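Local structure of hydroxymethyldihydropterin pyrophosphokinase-dihydropteroate synthase, putative (Plasmodium vivax, 5Z79) at residues R135-N140 with H266-Y271; I120-S125 with I218-I223; L17-N22 with R204-D209. The protein catalyses two consecutive steps of folate biosynthesis, pyrophosphorylation of 6-hydroxymethyl-7,8-dihydropterin by ATP and condensation of the product with 4-aminobenzoate to form dihydropteroate. All blocks are in the same frame, centred on the assembly; numbering follows the deposited sequence.

Contact 1 of 3, residues R135-N140 with H266-Y271; sequences RIIKRN and HVYTKY. With APC (diphosphomethylphosphonic acid adenosyl ester), chain H.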
loop_
_atom_site.group_PDB
_atom_site.type_symbol
_atom_site.label_atom_id
_atom_site.label_comp_id
_atom_site.label_asym_id
_atom_site.label_seq_id
_atom_site.Cartn_x
_atom_site.Cartn_y
_atom_site.Cartn_z
ATOM N N ARG A 135 51.571 -0.399 -1.899
ATOM C CA ARG A 135 52.312 -1.027 -0.803
ATOM C C ARG A 135 51.605 -0.883 0.532
ATOM O O ARG A 135 51.547 -1.827 1.288
ATOM C CB ARG A 135 53.676 -0.411 -0.641
ATOM C CG ARG A 135 54.563 -0.592 -1.821
ATOM C CD ARG A 135 55.991 -0.435 -1.368
ATOM N NE ARG A 135 56.892 -0.362 -2.515
ATOM C CZ ARG A 135 57.393 -1.408 -3.175
ATOM N NH1 ARG A 135 57.087 -2.663 -2.837
ATOM N NH2 ARG A 135 58.222 -1.187 -4.193
ATOM N N ILE A 136 51.100 0.307 0.834
ATOM C CA ILE A 136 50.439 0.566 2.119
ATOM C C ILE A 136 49.147 -0.223 2.229
ATOM O O ILE A 136 48.808 -0.683 3.315
ATOM C CB ILE A 136 50.114 2.083 2.340
ATOM C CG1 ILE A 136 51.395 2.914 2.519
ATOM C CG2 ILE A 136 49.190 2.314 3.543
ATOM C CD1 ILE A 136 52.200 2.631 3.781
ATOM N N ILE A 137 48.428 -0.355 1.115
ATOM C CA ILE A 137 47.171 -1.092 1.114
ATOM C C ILE A 137 47.431 -2.579 1.239
ATOM O O ILE A 137 46.769 -3.235 2.032
ATOM C CB ILE A 137 46.318 -0.851 -0.144
ATOM C CG1 ILE A 137 45.835 0.599 -0.197
ATOM C CG2 ILE A 137 45.122 -1.802 -0.147
ATOM C CD1 ILE A 137 45.286 0.993 -1.545
ATOM N N LYS A 138 48.379 -3.092 0.449
ATOM C CA LYS A 138 48.776 -4.514 0.462
ATOM C C LYS A 138 49.161 -4.930 1.867
ATOM O O LYS A 138 48.803 -6.019 2.333
ATOM C CB LYS A 138 49.969 -4.756 -0.470
ATOM C CG LYS A 138 50.307 -6.217 -0.732
ATOM C CD LYS A 138 51.801 -6.422 -0.974
ATOM C CE LYS A 138 52.124 -7.523 -1.985
ATOM N NZ LYS A 138 51.948 -8.911 -1.471
ATOM N N ARG A 139 49.871 -4.032 2.547
ATOM C CA ARG A 139 50.390 -4.304 3.877
ATOM C C ARG A 139 49.287 -4.239 4.922
ATOM O O ARG A 139 49.310 -4.984 5.888
ATOM C CB ARG A 139 51.501 -3.318 4.193
ATOM C CG ARG A 139 52.318 -3.616 5.446
ATOM C CD ARG A 139 52.757 -2.304 6.110
ATOM N NE ARG A 139 51.655 -1.325 6.279
ATOM C CZ ARG A 139 51.814 -0.074 6.716
ATOM N NH1 ARG A 139 53.020 0.399 7.055
ATOM N NH2 ARG A 139 50.752 0.713 6.816
ATOM N N ASN A 140 48.308 -3.369 4.712
ATOM C CA ASN A 140 47.151 -3.304 5.602
ATOM C C ASN A 140 46.297 -4.531 5.460
ATOM O O ASN A 140 45.869 -5.087 6.453
ATOM C CB ASN A 140 46.348 -2.017 5.388
ATOM C CG ASN A 140 46.958 -0.817 6.124
ATOM O OD1 ASN A 140 48.104 -0.859 6.566
ATOM N ND2 ASN A 140 46.191 0.242 6.261
ATOM N N HIS A 266 44.050 10.751 0.090
ATOM C CA HIS A 266 44.083 9.719 1.097
ATOM C C HIS A 266 44.277 8.417 0.362
ATOM O O HIS A 266 43.855 8.280 -0.785
ATOM C CB HIS A 266 42.772 9.726 1.880
ATOM C CG HIS A 266 42.802 8.895 3.116
ATOM N ND1 HIS A 266 42.408 7.582 3.130
ATOM C CD2 HIS A 266 43.162 9.190 4.382
ATOM C CE1 HIS A 266 42.536 7.098 4.347
ATOM N NE2 HIS A 266 42.997 8.054 5.127
ATOM N N VAL A 267 44.929 7.470 1.022
ATOM C CA VAL A 267 45.289 6.207 0.403
ATOM C C VAL A 267 44.080 5.442 -0.103
ATOM O O VAL A 267 44.114 4.883 -1.207
ATOM C CB VAL A 267 46.044 5.301 1.391
ATOM C CG1 VAL A 267 46.323 3.933 0.775
ATOM C CG2 VAL A 267 47.353 5.946 1.817
ATOM N N TYR A 268 43.033 5.415 0.720
ATOM C CA TYR A 268 41.797 4.672 0.436
ATOM C C TYR A 268 40.688 5.413 -0.290
ATOM O O TYR A 268 39.632 4.840 -0.507
ATOM C CB TYR A 268 41.235 4.110 1.727
ATOM C CG TYR A 268 42.084 3.009 2.249
ATOM C CD1 TYR A 268 41.942 1.710 1.777
ATOM C CD2 TYR A 268 43.048 3.257 3.197
ATOM C CE1 TYR A 268 42.715 0.687 2.263
ATOM C CE2 TYR A 268 43.840 2.235 3.681
ATOM C CZ TYR A 268 43.656 0.958 3.210
ATOM O OH TYR A 268 44.446 -0.027 3.699
ATOM N N THR A 269 40.924 6.649 -0.703
ATOM C CA THR A 269 39.847 7.452 -1.233
ATOM C C THR A 269 39.060 6.741 -2.321
ATOM O O THR A 269 37.841 6.739 -2.299
ATOM C CB THR A 269 40.319 8.807 -1.781
ATOM O OG1 THR A 269 41.003 9.554 -0.755
ATOM C CG2 THR A 269 39.121 9.606 -2.225
ATOM N N LYS A 270 39.739 6.128 -3.280
ATOM C CA LYS A 270 39.026 5.525 -4.410
ATOM C C LYS A 270 38.728 4.053 -4.190
ATOM O O LYS A 270 38.128 3.422 -5.046
ATOM C CB LYS A 270 39.769 5.794 -5.738
ATOM C CG LYS A 270 40.692 4.704 -6.266
ATOM C CD LYS A 270 41.617 5.271 -7.350
ATOM C CE LYS A 270 42.032 4.291 -8.436
ATOM N NZ LYS A 270 43.179 4.892 -9.180
ATOM N N TYR A 271 39.112 3.519 -3.037
ATOM C CA TYR A 271 38.947 2.096 -2.769
ATOM C C TYR A 271 37.907 1.721 -1.685
ATOM O O TYR A 271 37.623 0.541 -1.503
ATOM C CB TYR A 271 40.286 1.501 -2.376
ATOM C CG TYR A 271 41.407 1.712 -3.364
ATOM C CD1 TYR A 271 41.428 1.048 -4.571
ATOM C CD2 TYR A 271 42.470 2.537 -3.062
ATOM C CE1 TYR A 271 42.466 1.211 -5.460
ATOM C CE2 TYR A 271 43.519 2.706 -3.944
ATOM C CZ TYR A 271 43.512 2.045 -5.144
ATOM O OH TYR A 271 44.556 2.218 -6.023
HETATM P PG APC H . 41.621 5.639 8.089
HETATM O O1G APC H . 40.211 5.870 8.588
HETATM O O2G APC H . 42.463 6.893 8.113
HETATM O O3G APC H . 41.665 4.924 6.757
HETATM P PB APC H . 42.776 4.829 10.658
HETATM O O1B APC H . 42.755 3.503 11.370
HETATM O O2B APC H . 41.907 5.895 11.258
HETATM O O3B APC H . 42.323 4.635 9.142
HETATM P PA APC H . 44.783 7.020 11.398
HETATM O O1A APC H . 44.376 6.873 12.838
HETATM O O2A APC H . 44.107 8.129 10.635
HETATM C C3A APC H . 44.494 5.436 10.542
HETATM O "O5'" APC H . 46.361 7.274 11.365
HETATM C "C5'" APC H . 47.353 6.354 10.839
HETATM C "C4'" APC H . 48.318 7.112 9.961
HETATM O "O4'" APC H . 47.571 7.764 8.905
HETATM C "C3'" APC H . 49.141 8.216 10.644
HETATM O "O3'" APC H . 50.526 7.958 10.492
HETATM C "C2'" APC H . 48.716 9.516 9.945
HETATM O "O2'" APC H . 49.782 10.391 9.652
HETATM C "C1'" APC H . 48.137 9.018 8.629
HETATM N N9 APC H . 47.099 9.884 8.081
HETATM C C8 APC H . 45.928 10.292 8.676
HETATM N N7 APC H . 45.188 11.061 7.908
HETATM C C5 APC H . 45.913 11.160 6.729
HETATM C C6 APC H . 45.670 11.833 5.514
HETATM N N6 APC H . 44.582 12.555 5.266
HETATM N N1 APC H . 46.599 11.715 4.540
HETATM C C2 APC H . 47.691 10.978 4.791
HETATM N N3 APC H . 48.031 10.306 5.884
HETATM C C4 APC H . 47.089 10.437 6.828
#

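Contact 2 of 3, residues I120-S125 with I218-I223; sequences IIREVS and IFEKSI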
loop_
_atom_site.group_PDB
_atom_site.type_symbol
_atom_site.label_atom_id
_atom_site.label_comp_id
_atom_site.label_asym_id
_atom_site.label_seq_id
_atom_site.Cartn_x
_atom_site.Cartn_y
_atom_site.Cartn_z
ATOM N N ILE A 120 53.418 24.201 -1.176
ATOM C CA ILE A 120 54.602 24.331 -0.349
ATOM C C ILE A 120 55.259 22.975 -0.249
ATOM O O ILE A 120 56.415 22.833 -0.643
ATOM C CB ILE A 120 54.321 24.841 1.068
ATOM C CG1 ILE A 120 54.146 26.373 1.076
ATOM C CG2 ILE A 120 55.469 24.484 2.000
ATOM C CD1 ILE A 120 52.702 26.845 1.075
ATOM N N ILE A 121 54.528 21.979 0.252
ATOM C CA ILE A 121 55.079 20.625 0.383
ATOM C C ILE A 121 55.370 19.948 -0.975
ATOM O O ILE A 121 54.650 20.146 -1.945
ATOM C CB ILE A 121 54.166 19.729 1.271
ATOM C CG1 ILE A 121 54.263 20.178 2.702
ATOM C CG2 ILE A 121 54.586 18.253 1.230
ATOM C CD1 ILE A 121 53.168 19.600 3.538
ATOM N N ARG A 122 56.424 19.138 -1.000
ATOM C CA ARG A 122 56.857 18.395 -2.192
ATOM C C ARG A 122 55.753 17.498 -2.809
ATOM O O ARG A 122 55.250 16.579 -2.165
ATOM C CB ARG A 122 58.122 17.572 -1.840
ATOM C CG ARG A 122 58.625 16.636 -2.924
ATOM C CD ARG A 122 59.733 15.709 -2.422
ATOM N NE ARG A 122 59.302 14.316 -2.141
ATOM C CZ ARG A 122 59.540 13.233 -2.907
ATOM N NH1 ARG A 122 60.214 13.326 -4.055
ATOM N NH2 ARG A 122 59.102 12.032 -2.516
ATOM N N GLU A 123 55.398 17.777 -4.061
ATOM C CA GLU A 123 54.512 16.925 -4.855
ATOM C C GLU A 123 55.258 15.723 -5.467
ATOM O O GLU A 123 56.464 15.660 -5.457
ATOM C CB GLU A 123 53.815 17.743 -5.955
ATOM C CG GLU A 123 52.627 18.557 -5.464
ATOM C CD GLU A 123 51.678 18.978 -6.592
ATOM O OE1 GLU A 123 50.618 18.311 -6.811
ATOM O OE2 GLU A 123 52.005 19.978 -7.280
ATOM N N VAL A 124 54.515 14.780 -6.012
ATOM C CA VAL A 124 55.036 13.497 -6.467
ATOM C C VAL A 124 54.285 13.118 -7.760
ATOM O O VAL A 124 53.141 13.553 -7.961
ATOM C CB VAL A 124 54.834 12.441 -5.348
ATOM C CG1 VAL A 124 54.932 11.017 -5.856
ATOM C CG2 VAL A 124 55.820 12.667 -4.212
ATOM N N SER A 125 54.925 12.350 -8.650
ATOM C CA SER A 125 54.264 11.937 -9.891
ATOM C C SER A 125 53.181 10.918 -9.615
ATOM O O SER A 125 53.206 10.201 -8.606
ATOM C CB SER A 125 55.234 11.321 -10.865
ATOM O OG SER A 125 55.335 9.933 -10.639
ATOM N N ILE A 218 50.589 14.116 -3.287
ATOM C CA ILE A 218 51.683 14.153 -2.313
ATOM C C ILE A 218 51.894 12.777 -1.647
ATOM O O ILE A 218 50.941 12.121 -1.256
ATOM C CB ILE A 218 51.355 15.208 -1.206
ATOM C CG1 ILE A 218 51.377 16.633 -1.786
ATOM C CG2 ILE A 218 52.278 15.052 0.000
ATOM C CD1 ILE A 218 50.705 17.681 -0.942
ATOM N N PHE A 219 53.148 12.364 -1.496
ATOM C CA PHE A 219 53.485 11.243 -0.619
ATOM C C PHE A 219 54.818 11.433 0.126
ATOM O O PHE A 219 55.895 11.285 -0.444
ATOM C CB PHE A 219 53.495 9.945 -1.401
ATOM C CG PHE A 219 53.292 8.731 -0.545
ATOM C CD1 PHE A 219 54.279 8.300 0.333
ATOM C CD2 PHE A 219 52.128 8.019 -0.621
ATOM C CE1 PHE A 219 54.106 7.181 1.118
ATOM C CE2 PHE A 219 51.947 6.898 0.160
ATOM C CZ PHE A 219 52.939 6.477 1.030
ATOM N N GLU A 220 54.716 11.760 1.411
ATOM C CA GLU A 220 55.864 11.909 2.273
ATOM C C GLU A 220 55.856 10.727 3.211
ATOM O O GLU A 220 54.968 10.590 4.014
ATOM C CB GLU A 220 55.831 13.261 3.015
ATOM C CG GLU A 220 56.063 14.474 2.112
ATOM C CD GLU A 220 57.348 14.404 1.278
ATOM O OE1 GLU A 220 58.433 14.277 1.870
ATOM O OE2 GLU A 220 57.271 14.470 0.028
ATOM N N LYS A 221 56.867 9.879 3.086
ATOM C CA LYS A 221 56.817 8.494 3.564
ATOM C C LYS A 221 57.083 8.370 5.035
ATOM O O LYS A 221 56.550 7.459 5.671
ATOM C CB LYS A 221 57.832 7.597 2.832
ATOM C CG LYS A 221 57.456 7.159 1.425
ATOM C CD LYS A 221 58.689 6.785 0.615
ATOM C CE LYS A 221 59.441 8.059 0.204
ATOM N NZ LYS A 221 60.889 7.859 -0.120
ATOM N N SER A 222 57.937 9.236 5.570
ATOM C CA SER A 222 58.328 9.123 6.960
ATOM C C SER A 222 58.548 10.484 7.568
ATOM O O SER A 222 59.646 11.001 7.533
ATOM C CB SER A 222 59.584 8.283 7.091
ATOM O OG SER A 222 59.856 8.033 8.458
ATOM N N ILE A 223 57.482 11.055 8.114
ATOM C CA ILE A 223 57.480 12.379 8.744
ATOM C C ILE A 223 57.791 12.256 10.222
ATOM O O ILE A 223 57.221 11.391 10.875
ATOM C CB ILE A 223 56.086 12.993 8.603
ATOM C CG1 ILE A 223 55.797 13.231 7.137
ATOM C CG2 ILE A 223 55.966 14.299 9.365
ATOM C CD1 ILE A 223 54.519 13.991 6.922
#

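Contact 3 of 3, residues L17-N22 with R204-D209; sequences LNFGTN and RMIDID. With APC (diphosphomethylphosphonic acid adenosyl ester), chain H.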
loop_
_atom_site.group_PDB
_atom_site.type_symbol
_atom_site.label_atom_id
_atom_site.label_comp_id
_atom_site.label_asym_id
_atom_site.label_seq_id
_atom_site.Cartn_x
_atom_site.Cartn_y
_atom_site.Cartn_z
ATOM N N LEU A 17 37.384 16.554 3.710
ATOM C CA LEU A 17 37.722 15.838 4.892
ATOM C C LEU A 17 36.718 14.758 5.054
ATOM O O LEU A 17 35.610 14.858 4.528
ATOM C CB LEU A 17 37.636 16.772 6.091
ATOM C CG LEU A 17 38.403 18.065 5.958
ATOM C CD1 LEU A 17 38.078 18.929 7.132
ATOM C CD2 LEU A 17 39.860 17.744 5.942
ATOM N N ASN A 18 37.097 13.737 5.806
ATOM C CA ASN A 18 36.237 12.605 6.038
ATOM C C ASN A 18 36.163 12.311 7.495
ATOM O O ASN A 18 37.166 12.007 8.116
ATOM C CB ASN A 18 36.808 11.381 5.349
ATOM C CG ASN A 18 35.915 10.170 5.500
ATOM O OD1 ASN A 18 35.020 9.929 4.684
ATOM N ND2 ASN A 18 36.191 9.370 6.530
ATOM N N PHE A 19 34.956 12.350 8.029
ATOM C CA PHE A 19 34.707 12.116 9.459
ATOM C C PHE A 19 34.164 10.717 9.671
ATOM O O PHE A 19 33.316 10.284 8.904
ATOM C CB PHE A 19 33.676 13.099 9.962
ATOM C CG PHE A 19 34.144 14.505 9.931
ATOM C CD1 PHE A 19 34.189 15.191 8.758
ATOM C CD2 PHE A 19 34.520 15.132 11.070
ATOM C CE1 PHE A 19 34.601 16.479 8.700
ATOM C CE2 PHE A 19 34.937 16.426 11.039
ATOM C CZ PHE A 19 34.981 17.101 9.841
ATOM N N GLY A 20 34.629 10.019 10.695
ATOM C CA GLY A 20 34.165 8.674 10.924
ATOM C C GLY A 20 34.101 8.328 12.377
ATOM O O GLY A 20 35.055 8.553 13.088
ATOM N N THR A 21 32.965 7.771 12.799
ATOM C CA THR A 21 32.774 7.269 14.163
ATOM C C THR A 21 32.083 5.886 14.181
ATOM O O THR A 21 31.415 5.493 13.213
ATOM C CB THR A 21 32.025 8.298 15.035
ATOM O OG1 THR A 21 31.860 7.786 16.346
ATOM C CG2 THR A 21 30.665 8.595 14.501
ATOM N N ASN A 22 32.294 5.156 15.283
ATOM C CA ASN A 22 31.630 3.858 15.582
ATOM C C ASN A 22 30.465 3.931 16.559
ATOM O O ASN A 22 29.736 2.951 16.679
ATOM C CB ASN A 22 32.623 2.862 16.188
ATOM C CG ASN A 22 33.632 2.354 15.176
ATOM O OD1 ASN A 22 34.831 2.466 15.389
ATOM N ND2 ASN A 22 33.154 1.783 14.071
ATOM N N ARG A 204 36.270 3.365 17.544
ATOM C CA ARG A 204 37.199 4.448 17.301
ATOM C C ARG A 204 36.323 5.694 17.437
ATOM O O ARG A 204 35.402 5.914 16.672
ATOM C CB ARG A 204 37.843 4.278 15.918
ATOM C CG ARG A 204 38.075 2.792 15.533
ATOM C CD ARG A 204 38.770 2.646 14.186
ATOM N NE ARG A 204 39.822 3.663 14.093
ATOM C CZ ARG A 204 39.724 4.836 13.443
ATOM N NH1 ARG A 204 38.638 5.186 12.731
ATOM N NH2 ARG A 204 40.759 5.668 13.490
ATOM N N MET A 205 36.557 6.476 18.474
ATOM C CA MET A 205 35.569 7.487 18.838
ATOM C C MET A 205 35.247 8.526 17.768
ATOM O O MET A 205 34.075 8.800 17.492
ATOM C CB MET A 205 36.006 8.242 20.060
ATOM C CG MET A 205 34.944 9.259 20.366
ATOM S SD MET A 205 35.300 10.205 21.810
ATOM C CE MET A 205 33.916 11.318 21.628
ATOM N N ILE A 206 36.314 9.132 17.234
ATOM C CA ILE A 206 36.226 10.037 16.101
ATOM C C ILE A 206 37.514 9.833 15.305
ATOM O O ILE A 206 38.552 9.474 15.874
ATOM C CB ILE A 206 36.005 11.500 16.567
ATOM C CG1 ILE A 206 36.040 12.507 15.417
ATOM C CG2 ILE A 206 37.035 11.884 17.605
ATOM C CD1 ILE A 206 34.828 12.466 14.536
ATOM N N ASP A 207 37.416 9.986 13.982
ATOM C CA ASP A 207 38.575 9.979 13.119
ATOM C C ASP A 207 38.412 10.857 11.891
ATOM O O ASP A 207 37.520 10.592 11.071
ATOM C CB ASP A 207 38.896 8.579 12.640
ATOM C CG ASP A 207 40.359 8.468 12.243
ATOM O OD1 ASP A 207 41.176 8.745 13.182
ATOM O OD2 ASP A 207 40.709 8.150 11.039
ATOM N N ILE A 208 39.317 11.828 11.729
ATOM C CA ILE A 208 39.182 12.864 10.709
ATOM C C ILE A 208 40.385 12.895 9.774
ATOM O O ILE A 208 41.485 13.309 10.175
ATOM C CB ILE A 208 39.052 14.275 11.318
ATOM C CG1 ILE A 208 38.010 14.330 12.445
ATOM C CG2 ILE A 208 38.620 15.266 10.251
ATOM C CD1 ILE A 208 38.216 15.471 13.408
ATOM N N ASP A 209 40.163 12.509 8.515
ATOM C CA ASP A 209 41.227 12.403 7.540
ATOM C C ASP A 209 41.040 13.387 6.364
ATOM O O ASP A 209 39.935 13.788 6.037
ATOM C CB ASP A 209 41.331 10.949 7.070
ATOM C CG ASP A 209 41.374 9.898 8.256
ATOM O OD1 ASP A 209 42.176 10.032 9.227
ATOM O OD2 ASP A 209 40.620 8.878 8.188
HETATM P PG APC H . 41.621 5.639 8.089
HETATM O O1G APC H . 40.211 5.870 8.588
HETATM O O2G APC H . 42.463 6.893 8.113
HETATM O O3G APC H . 41.665 4.924 6.757
HETATM P PB APC H . 42.776 4.829 10.658
HETATM O O1B APC H . 42.755 3.503 11.370
HETATM O O2B APC H . 41.907 5.895 11.258
HETATM O O3B APC H . 42.323 4.635 9.142
HETATM P PA APC H . 44.783 7.020 11.398
HETATM O O1A APC H . 44.376 6.873 12.838
HETATM O O2A APC H . 44.107 8.129 10.635
HETATM C C3A APC H . 44.494 5.436 10.542
HETATM O "O5'" APC H . 46.361 7.274 11.365
HETATM C "C5'" APC H . 47.353 6.354 10.839
HETATM C "C4'" APC H . 48.318 7.112 9.961
HETATM O "O4'" APC H . 47.571 7.764 8.905
HETATM C "C3'" APC H . 49.141 8.216 10.644
HETATM O "O3'" APC H . 50.526 7.958 10.492
HETATM C "C2'" APC H . 48.716 9.516 9.945
HETATM O "O2'" APC H . 49.782 10.391 9.652
HETATM C "C1'" APC H . 48.137 9.018 8.629
HETATM N N9 APC H . 47.099 9.884 8.081
HETATM C C8 APC H . 45.928 10.292 8.676
HETATM N N7 APC H . 45.188 11.061 7.908
HETATM C C5 APC H . 45.913 11.160 6.729
HETATM C C6 APC H . 45.670 11.833 5.514
HETATM N N6 APC H . 44.582 12.555 5.266
HETATM N N1 APC H . 46.599 11.715 4.540
HETATM C C2 APC H . 47.691 10.978 4.791
HETATM N N3 APC H . 48.031 10.306 5.884
HETATM C C4 APC H . 47.089 10.437 6.828
#

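Contact 1 of 3, residues R135-N140 with H266-Y271
Ile137 and Val267 mark the closest approach of the two backbones, with their CA atoms 7.6 Å apart, too wide for the backbones to pair; the contact is made by side chains, mainly with one another. Residues 135-140 are a piece of a longer helix, whereas 266-271 form an irregular loop that starts with a type I beta turn from His266 to Thr269. Ile137 carries most of the apolar contact. With chi1 at -66° its CG1 branch is directed across to Val267, where CG1 meets CG1 at 3.5 Å. The two side chains run past each other in opposite directions. Farther out on the same branch, Ile137 CD1 rests against Tyr271 CE2 at 3.4 Å, while Ile137 CG1 also approaches Tyr268 CE1 at 4.0 Å. Val267 CG1 lies over the rim of one face of the Tyr268 ring. The polar end of Tyr268 meets Asn140: ND2 donates to OH over 3.1 Å, a weak, bent bond (132° at the hydrogen). The amide comes to the ring at its edge, the two planes 23° apart. Asn140 OD1 accepts a hydrogen bond from Arg139 NH2, so both ends of the amide have a partner, which would favour this flip despite the weak ND2 bond. His266 turns to the nucleotide analogue, and its NE2 donates to the O2G of APC at 3.2 Å; its ND1 receives a weak bond from Tyr268 N. The contact sets helix 126-146 against the loop that joins strand 262-264 to helix 273-282. His266 packs on Leu211 of strand 207-213, Thr269 reaches Ile275 and Leu279 of helix 273-282, and Tyr268 forms a cation-pi pair with Arg272.

Contact 2 of 3, residues I120-S125 with I218-I223
Arg122 passes its aliphatic chain obliquely across the carboxylate end of Glu220, with CB, CG and CD near OE2, and then bends at chi3 (103°) to bring NE onto the same oxygen. The resulting salt bridge is also a hydrogen bond, 3.0 Å from Arg122 NE to Glu220 OE2. It uses the syn lone pair of OE2, and the oxygen sits at the edge of the guanidinium, close to its plane. The carboxylate stands almost perpendicular to that plane (87°), so the two groups meet through a single N-H and not as a flat two-pronged pair. One face of the guanidinium takes Val124 CG2 near its rim. This methyl lies 3.8 Å from Phe219 N, putting Val124 against the backbone of strand 218-220. On the other side of Arg122 in sequence, Ile121 crosses Ile218 at about a right angle, their CG2 methyls 4.1 Å apart, and Ile121 CG2 touches Glu220 CG at 4.2 Å. The carbonyl oxygen of Arg122 lies 3.9 Å from Ile218 CG1. Glu123 points its CB away from the strand, but its OE1 accepts a hydrogen bond from Thr217 N, and Val124 pairs through its backbone with Thr217. After Val124, Ser125 is the N-cap of helix 126-146, its OG bonded to Asp128 N. The contact joins the loop leading into this helix to strand 218-220, which pairs with strand 262-264. Apolar packing, continued by Leu262 and Leu175, is combined with an ion pair on the outer side, between exposed Arg122 and partly exposed Glu220, where solvent would be expected to temper the attraction.

Contact 3 of 3, residues L17-N22 with R204-D209
Phe19 and Ile208 pack side by side in an antiparallel strand pair of the ferredoxin-like sheet of the HPPK domain, at the edge formed by strand 207-213. Asn18 and Asp209 form a hydrogen-bonded pair, with Asn18 N to Asp209 O at 2.8 Å, and Phe19 with Ile208 is the adjacent non-hydrogen-bonded pair. CG2 of Ile208 comes over one face of the Phe19 ring, 4.1 Å from the centroid, as a CH-pi contact. Ile208 CG1 meets Phe19 CD2 at 3.8 Å, and Ile206 CD1 lies at the edge of the ring. Helices 27-42 and 174-188 cover this face. The other face carries Asp207 and Asp209, whose carboxylates turn to the phosphates of APC, Asp207 toward O2B and Asp209 toward O2G. Both line the APC pocket; in other HPPKs the corresponding aspartates bind the magnesium ions that hold the nucleotide phosphates. Arg204 bends at chi3 (41°) to bring NH2 within 3.1 Å of Asp207 OD1 in a salt bridge, the carboxylate at the guanidinium edge, while the beta phosphorus lies over a guanidinium face. Asn22 OD1 accepts a weak bond from Arg204 N, and its ND2 bonds to Tyr159 O. With OG1 of Thr21 anti to its own nitrogen (chi1 -180°), the hydroxyl donates to Met205 O over 2.7 Å, tilted 35° from the carbonyl plane.

Contacts 1 and 3 both touch APC and lie with their centres about 17 Å apart. They meet at His266 CD2 and Asp209 CB (3.7 Å), and the two residues both face the gamma phosphate, one from the loop of contact 1 and the other from the sheet of contact 3. The pterine is near both, about 7 Å from the Tyr268 side chain and about 4 Å from that of Arg204. Contact 2 stands farther off: its Phe219 side chain is about 7 Å from APC, and Phe219 CZ touches Ile136 CG1 of contact 1 at 4.2 Å. Helix 126-146 follows residues 120-125 and carries 135-140. The nearest atoms of contacts 2 and 3 are about 13 Å apart.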